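Local coordinates for protein bacterial leucyl aminopeptidase (Legionella pneumophila, PDB 6ESL) that probably removes N-terminal residues, leucine among them, from peptides as a secreted zinc-dependent aminopeptidase of family M28, serving nutrient acquisition during infection of amoebas, at residues 181-186 with 263-268; 190-195 with 249-254. All blocks are in the same frame, centred on the assembly; numbering follows the deposited sequence.

Contact 1 of 2, residues 181-186 with 263-268; sequences VKTGWY and SQHVVQ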
loop_
_atom_site.group_PDB
_atom_site.type_symbol
_atom_site.label_atom_id
_atom_site.label_comp_id
_atom_site.label_asym_id
_atom_site.label_seq_id
_atom_site.Cartn_x
_atom_site.Cartn_y
_atom_site.Cartn_z
ATOM N N VAL B 181 -15.222 -28.484 -1.714
ATOM C CA VAL B 181 -14.178 -28.765 -0.773
ATOM C C VAL B 181 -14.770 -28.875 0.615
ATOM O O VAL B 181 -15.347 -27.936 1.133
ATOM C CB VAL B 181 -13.125 -27.668 -0.786
ATOM C CG1 VAL B 181 -12.051 -27.970 0.277
ATOM C CG2 VAL B 181 -12.476 -27.594 -2.161
ATOM N N LYS B 182 -14.589 -30.034 1.230
ATOM C CA LYS B 182 -15.055 -30.283 2.578
ATOM C C LYS B 182 -14.466 -29.365 3.675
ATOM O O LYS B 182 -13.398 -28.742 3.533
ATOM C CB LYS B 182 -14.918 -31.779 2.922
ATOM C CG LYS B 182 -15.847 -32.626 2.103
ATOM C CD LYS B 182 -15.660 -34.093 2.458
ATOM C CE LYS B 182 -16.599 -34.957 1.667
ATOM N NZ LYS B 182 -16.336 -36.376 2.053
ATOM N N THR B 183 -15.255 -29.251 4.737
ATOM C CA THR B 183 -15.004 -28.269 5.810
ATOM C C THR B 183 -14.827 -28.950 7.183
ATOM O O THR B 183 -15.394 -28.510 8.161
ATOM C CB THR B 183 -16.184 -27.320 5.862
ATOM O OG1 THR B 183 -16.568 -26.946 4.520
ATOM C CG2 THR B 183 -15.754 -26.050 6.610
ATOM N N GLY B 184 -14.171 -30.100 7.217
ATOM C CA GLY B 184 -14.128 -30.898 8.451
ATOM C C GLY B 184 -15.471 -31.183 9.107
ATOM O O GLY B 184 -16.355 -31.714 8.472
ATOM N N TRP B 185 -15.582 -30.907 10.411
ATOM C CA TRP B 185 -16.802 -31.253 11.115
ATOM C C TRP B 185 -17.963 -30.435 10.635
ATOM O O TRP B 185 -19.105 -30.765 10.872
ATOM C CB TRP B 185 -16.525 -31.378 12.696
ATOM C CG TRP B 185 -16.860 -30.101 13.256
ATOM C CD1 TRP B 185 -16.181 -28.956 13.036
ATOM C CD2 TRP B 185 -18.031 -29.748 13.998
ATOM N NE1 TRP B 185 -16.822 -27.906 13.612
ATOM C CE2 TRP B 185 -17.969 -28.358 14.216
ATOM C CE3 TRP B 185 -19.119 -30.461 14.518
ATOM C CZ2 TRP B 185 -18.942 -27.664 14.927
ATOM C CZ3 TRP B 185 -20.099 -29.762 15.234
ATOM C CH2 TRP B 185 -19.997 -28.378 15.429
ATOM N N TYR B 186 -17.703 -29.317 9.958
ATOM C CA TYR B 186 -18.802 -28.503 9.479
ATOM C C TYR B 186 -19.454 -29.159 8.280
ATOM O O TYR B 186 -18.761 -29.539 7.317
ATOM C CB TYR B 186 -18.327 -27.099 9.064
ATOM C CG TYR B 186 -17.863 -26.280 10.242
ATOM C CD1 TYR B 186 -18.770 -25.579 11.031
ATOM C CD2 TYR B 186 -16.528 -26.246 10.600
ATOM C CE1 TYR B 186 -18.375 -24.910 12.194
ATOM C CE2 TYR B 186 -16.086 -25.502 11.695
ATOM C CZ TYR B 186 -17.057 -24.815 12.499
ATOM O OH TYR B 186 -16.669 -24.124 13.652
ATOM N N SER B 263 -12.138 -21.090 3.796
ATOM C CA SER B 263 -11.073 -20.525 2.982
ATOM C C SER B 263 -9.786 -21.290 3.250
ATOM O O SER B 263 -9.010 -21.559 2.333
ATOM C CB SER B 263 -10.881 -19.041 3.299
ATOM O OG SER B 263 -10.542 -18.850 4.661
ATOM N N GLN B 264 -9.562 -21.640 4.513
ATOM C CA GLN B 264 -8.379 -22.400 4.893
ATOM C C GLN B 264 -8.394 -23.771 4.219
ATOM O O GLN B 264 -7.364 -24.252 3.748
ATOM C CB GLN B 264 -8.309 -22.560 6.412
ATOM C CG GLN B 264 -8.071 -21.259 7.165
ATOM C CD GLN B 264 -8.080 -21.446 8.669
ATOM O OE1 GLN B 264 -9.115 -21.299 9.318
ATOM N NE2 GLN B 264 -6.922 -21.773 9.231
ATOM N N HIS B 265 -9.562 -24.403 4.178
ATOM C CA HIS B 265 -9.674 -25.703 3.535
ATOM C C HIS B 265 -9.359 -25.576 2.047
ATOM O O HIS B 265 -8.662 -26.415 1.476
ATOM C CB HIS B 265 -11.075 -26.281 3.732
ATOM C CG HIS B 265 -11.238 -27.052 5.004
ATOM N ND1 HIS B 265 -11.554 -26.450 6.203
ATOM C CD2 HIS B 265 -11.128 -28.376 5.266
ATOM C CE1 HIS B 265 -11.633 -27.369 7.148
ATOM N NE2 HIS B 265 -11.378 -28.547 6.606
ATOM N N VAL B 266 -9.879 -24.522 1.425
ATOM C CA VAL B 266 -9.652 -24.276 0.003
ATOM C C VAL B 266 -8.185 -24.004 -0.321
ATOM O O VAL B 266 -7.655 -24.508 -1.312
ATOM C CB VAL B 266 -10.504 -23.097 -0.507
ATOM C CG1 VAL B 266 -10.197 -22.817 -1.970
ATOM C CG2 VAL B 266 -11.983 -23.389 -0.311
ATOM N N VAL B 267 -7.535 -23.205 0.519
ATOM C CA VAL B 267 -6.129 -22.866 0.325
ATOM C C VAL B 267 -5.262 -24.113 0.435
ATOM O O VAL B 267 -4.315 -24.303 -0.328
ATOM C CB VAL B 267 -5.650 -21.825 1.352
ATOM C CG1 VAL B 267 -4.166 -21.542 1.170
ATOM C CG2 VAL B 267 -6.462 -20.544 1.227
ATOM N N GLN B 268 -5.603 -24.958 1.400
ATOM C CA GLN B 268 -4.898 -26.183 1.643
ATOM C C GLN B 268 -5.126 -27.157 0.487
ATOM O O GLN B 268 -4.186 -27.821 0.064
ATOM C CB GLN B 268 -5.326 -26.831 2.968
ATOM C CG GLN B 268 -4.328 -27.861 3.477
ATOM C CD GLN B 268 -4.659 -28.417 4.880
ATOM O OE1 GLN B 268 -4.708 -29.620 5.098
ATOM N NE2 GLN B 268 -4.865 -27.546 5.829
#
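V181 meets the helix of 263-268 where strand 176-183, an outermost strand of the mixed sheet in this M28 peptidase domain, runs out into a hairpin turn. Strand and helix axes come within 8.0 Å at 137°, a strand-on-helix packing at the sheet margin. The V181 side chain is turned toward the helix; with CG1 anti to the backbone N (chi1 178°), that methyl lies 4.0 Å from H265 CB, while V181 CB approaches V266 CG2 at 4.5 Å, a loose apolar contact. V266 itself continues inward onto I251 and W339. At K182 the bond from CA to CB points away from the helix.

T183 meets the ring directly: its CA stands over the centre of one imidazole face, 3.7 Å from the H265 ring centroid and only 9° off the normal, a CH-pi contact made by the main chain. T183 OG1 faces elsewhere and bonds to the carbonyl of Q188 across the hairpin. The type II' turn T183-Y186 follows, closed by Y186 N to T183 O at 3.0 Å. G184 takes its second position with a positive phi, bringing the backbone close to the imidazole. H265 also stacks with H77 of the second subunit, so its ring joins the subunit interface to this corner of the fold. ND1 is bonded to the carbonyl of V261 one helical turn back, which helps fix the ring's rotation. At the other nitrogen, G184 N lies 3.3 Å from H265 NE2, but the angle is too poor for a hydrogen bond.

Contact 2 of 2, residues 190-195 with 249-254; sequences SLVTVI and YFIWYA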
loop_
_atom_site.group_PDB
_atom_site.type_symbol
_atom_site.label_atom_id
_atom_site.label_comp_id
_atom_site.label_asym_id
_atom_site.label_seq_id
_atom_site.Cartn_x
_atom_site.Cartn_y
_atom_site.Cartn_z
ATOM N N SER B 190 -17.276 -25.791 1.087
ATOM C CA SER B 190 -16.976 -24.730 0.207
ATOM C C SER B 190 -17.263 -25.153 -1.291
ATOM O O SER B 190 -17.004 -26.282 -1.696
ATOM C CB SER B 190 -15.564 -24.178 0.376
ATOM O OG SER B 190 -15.314 -23.571 1.661
ATOM N N LEU B 191 -17.726 -24.187 -2.086
ATOM C CA LEU B 191 -17.970 -24.357 -3.535
ATOM C C LEU B 191 -16.850 -23.728 -4.324
ATOM O O LEU B 191 -16.620 -22.513 -4.251
ATOM C CB LEU B 191 -19.252 -23.702 -3.940
ATOM C CG LEU B 191 -19.541 -23.664 -5.479
ATOM C CD1 LEU B 191 -19.544 -25.102 -6.048
ATOM C CD2 LEU B 191 -20.857 -22.924 -5.661
ATOM N N VAL B 192 -16.117 -24.557 -5.032
ATOM C CA VAL B 192 -15.076 -24.088 -5.897
ATOM C C VAL B 192 -15.581 -24.317 -7.349
ATOM O O VAL B 192 -16.093 -25.440 -7.716
ATOM C CB VAL B 192 -13.763 -24.836 -5.736
ATOM C CG1 VAL B 192 -12.713 -24.363 -6.746
ATOM C CG2 VAL B 192 -13.204 -24.639 -4.312
ATOM N N THR B 193 -15.464 -23.263 -8.152
ATOM C CA THR B 193 -15.893 -23.269 -9.544
ATOM C C THR B 193 -14.729 -22.792 -10.396
ATOM O O THR B 193 -13.852 -22.078 -9.911
ATOM C CB THR B 193 -17.103 -22.345 -9.769
ATOM O OG1 THR B 193 -16.677 -20.978 -9.740
ATOM C CG2 THR B 193 -18.150 -22.568 -8.689
ATOM N N VAL B 194 -14.715 -23.184 -11.665
ATOM C CA VAL B 194 -13.599 -22.815 -12.539
ATOM C C VAL B 194 -14.035 -22.651 -13.966
ATOM O O VAL B 194 -14.859 -23.466 -14.456
ATOM C CB VAL B 194 -12.379 -23.778 -12.411
ATOM C CG1 VAL B 194 -12.705 -25.206 -12.829
ATOM C CG2 VAL B 194 -11.158 -23.234 -13.139
ATOM N N ILE B 195 -13.512 -21.600 -14.605
ATOM C CA ILE B 195 -13.724 -21.332 -16.029
ATOM C C ILE B 195 -12.370 -21.426 -16.683
ATOM O O ILE B 195 -11.512 -20.602 -16.384
ATOM C CB ILE B 195 -14.386 -19.963 -16.295
ATOM C CG1 ILE B 195 -15.770 -19.939 -15.634
ATOM C CG2 ILE B 195 -14.606 -19.742 -17.799
ATOM C CD1 ILE B 195 -16.274 -18.535 -15.334
ATOM N N TYR B 249 -11.149 -18.773 -11.130
ATOM C CA TYR B 249 -12.007 -19.472 -10.174
ATOM C C TYR B 249 -13.002 -18.505 -9.523
ATOM O O TYR B 249 -12.641 -17.454 -9.057
ATOM C CB TYR B 249 -11.195 -20.239 -9.104
ATOM C CG TYR B 249 -10.381 -21.451 -9.544
ATOM C CD1 TYR B 249 -9.106 -21.315 -9.975
ATOM C CD2 TYR B 249 -10.907 -22.776 -9.405
ATOM C CE1 TYR B 249 -8.330 -22.440 -10.346
ATOM C CE2 TYR B 249 -10.174 -23.896 -9.755
ATOM C CZ TYR B 249 -8.881 -23.725 -10.212
ATOM O OH TYR B 249 -8.098 -24.795 -10.503
ATOM N N PHE B 250 -14.223 -18.930 -9.431
ATOM C CA PHE B 250 -15.196 -18.352 -8.556
ATOM C C PHE B 250 -15.476 -19.242 -7.362
ATOM O O PHE B 250 -15.839 -20.364 -7.515
ATOM C CB PHE B 250 -16.504 -17.923 -9.264
ATOM C CG PHE B 250 -16.316 -16.783 -10.211
ATOM C CD1 PHE B 250 -15.902 -17.047 -11.541
ATOM C CD2 PHE B 250 -16.594 -15.441 -9.844
ATOM C CE1 PHE B 250 -15.740 -15.972 -12.445
ATOM C CE2 PHE B 250 -16.447 -14.379 -10.730
ATOM C CZ PHE B 250 -16.003 -14.639 -12.016
ATOM N N ILE B 251 -15.301 -18.703 -6.134
ATOM C CA ILE B 251 -15.353 -19.531 -4.962
ATOM C C ILE B 251 -16.285 -18.937 -3.939
ATOM O O ILE B 251 -16.130 -17.771 -3.598
ATOM C CB ILE B 251 -13.919 -19.712 -4.366
ATOM C CG1 ILE B 251 -12.963 -20.172 -5.454
ATOM C CG2 ILE B 251 -13.970 -20.716 -3.202
ATOM C CD1 ILE B 251 -11.605 -20.697 -5.029
ATOM N N TRP B 252 -17.181 -19.755 -3.375
ATOM C CA TRP B 252 -17.996 -19.368 -2.276
ATOM C C TRP B 252 -17.562 -20.186 -1.059
ATOM O O TRP B 252 -17.810 -21.374 -0.994
ATOM C CB TRP B 252 -19.442 -19.547 -2.540
ATOM C CG TRP B 252 -20.019 -18.593 -3.647
ATOM C CD1 TRP B 252 -20.691 -17.436 -3.454
ATOM C CD2 TRP B 252 -19.897 -18.739 -5.078
ATOM N NE1 TRP B 252 -21.019 -16.854 -4.652
ATOM C CE2 TRP B 252 -20.545 -17.631 -5.661
ATOM C CE3 TRP B 252 -19.290 -19.691 -5.928
ATOM C CZ2 TRP B 252 -20.646 -17.472 -7.076
ATOM C CZ3 TRP B 252 -19.371 -19.488 -7.340
ATOM C CH2 TRP B 252 -20.037 -18.404 -7.879
ATOM N N TYR B 253 -16.932 -19.522 -0.070
ATOM C CA TYR B 253 -16.383 -20.244 1.023
ATOM C C TYR B 253 -17.438 -20.561 2.072
ATOM O O TYR B 253 -18.259 -19.744 2.339
ATOM C CB TYR B 253 -15.273 -19.387 1.721
ATOM C CG TYR B 253 -14.241 -18.902 0.794
ATOM C CD1 TYR B 253 -13.239 -19.798 0.288
ATOM C CD2 TYR B 253 -14.174 -17.564 0.431
ATOM C CE1 TYR B 253 -12.212 -19.323 -0.516
ATOM C CE2 TYR B 253 -13.218 -17.106 -0.472
ATOM C CZ TYR B 253 -12.242 -17.970 -0.919
ATOM O OH TYR B 253 -11.285 -17.498 -1.760
ATOM N N ALA B 254 -17.339 -21.741 2.670
ATOM C CA ALA B 254 -18.094 -22.122 3.829
ATOM C C ALA B 254 -17.461 -21.536 5.096
ATOM O O ALA B 254 -16.234 -21.295 5.132
ATOM C CB ALA B 254 -18.042 -23.651 3.958
#
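S190 OG accepts the backbone N-H of A254 at 2.9 Å, almost straight at 173°, extending the pairing of these antiparallel strands just past the end of strand 248-253. The OG gets there by standing beside its own backbone N (chi1 -64°). Next comes the regular part of the ladder: L191 and W252 form a hydrogen-bonded pair, L191 N to W252 O at 3.0 Å and W252 N to L191 O at 2.9 Å, the latter in the carbonyl plane. Farther along, the pairing loosens. The bond from T193 N to F250 O is bent to 133°, and the return bond from F250 N is weak. The T193 hydroxyl, OG1, is also modelled on F250 O, at a doubtfully short 2.5 Å.

The side chains sort onto two faces. With L191 and T193 stand F250 and W252. L191 runs alongside the W252 side chain, its CD2 3.6 Å from W252 CE3, and T193 CG2 meets the indole edge near its plane at CZ3. I195 CD1 reaches F250 CE1 more loosely. On the other face, V194 CG2 sits over the centre of the Y249 ring, 3.7 Å from its centroid, a CH-pi contact. V192 CG1 approaches the same ring at Y249 CD2, while V192 CG2 lies alongside I251 CG2.

The contact is buried, one strand in from the 176-183 edge of the mixed sheet. Helix 151-170 packs on L191, T193 and W252, and helix 220-239 takes W252, whose NE1 bonds to the S227 carbonyl. On the opposite face, F270 of helix 261-272 meets Y249 edge-to-face; strand 176-183 flanks 190-195, and strand 203-209 flanks 249-254.

How the contacts relate
From the N terminus, the chain runs up strand 176-183, turns and comes back as strand 188-195, so the first segments of the two contacts are arms of one hairpin, joined by the probable V181 N to S190 O hydrogen bond. It then passes through strand 203-209 and helix 220-239 before strand 248-253 returns and closes the inner loop at contact 2. A short connection leads into helix 261-272, which closes the wider, enclosing loop at contact 1. The two therefore nest without crossing. Between them the hairpin is tied to the sheet through 249-254 and to the helix through 263-268, with S263 and Y253 packed together where the second segments meet.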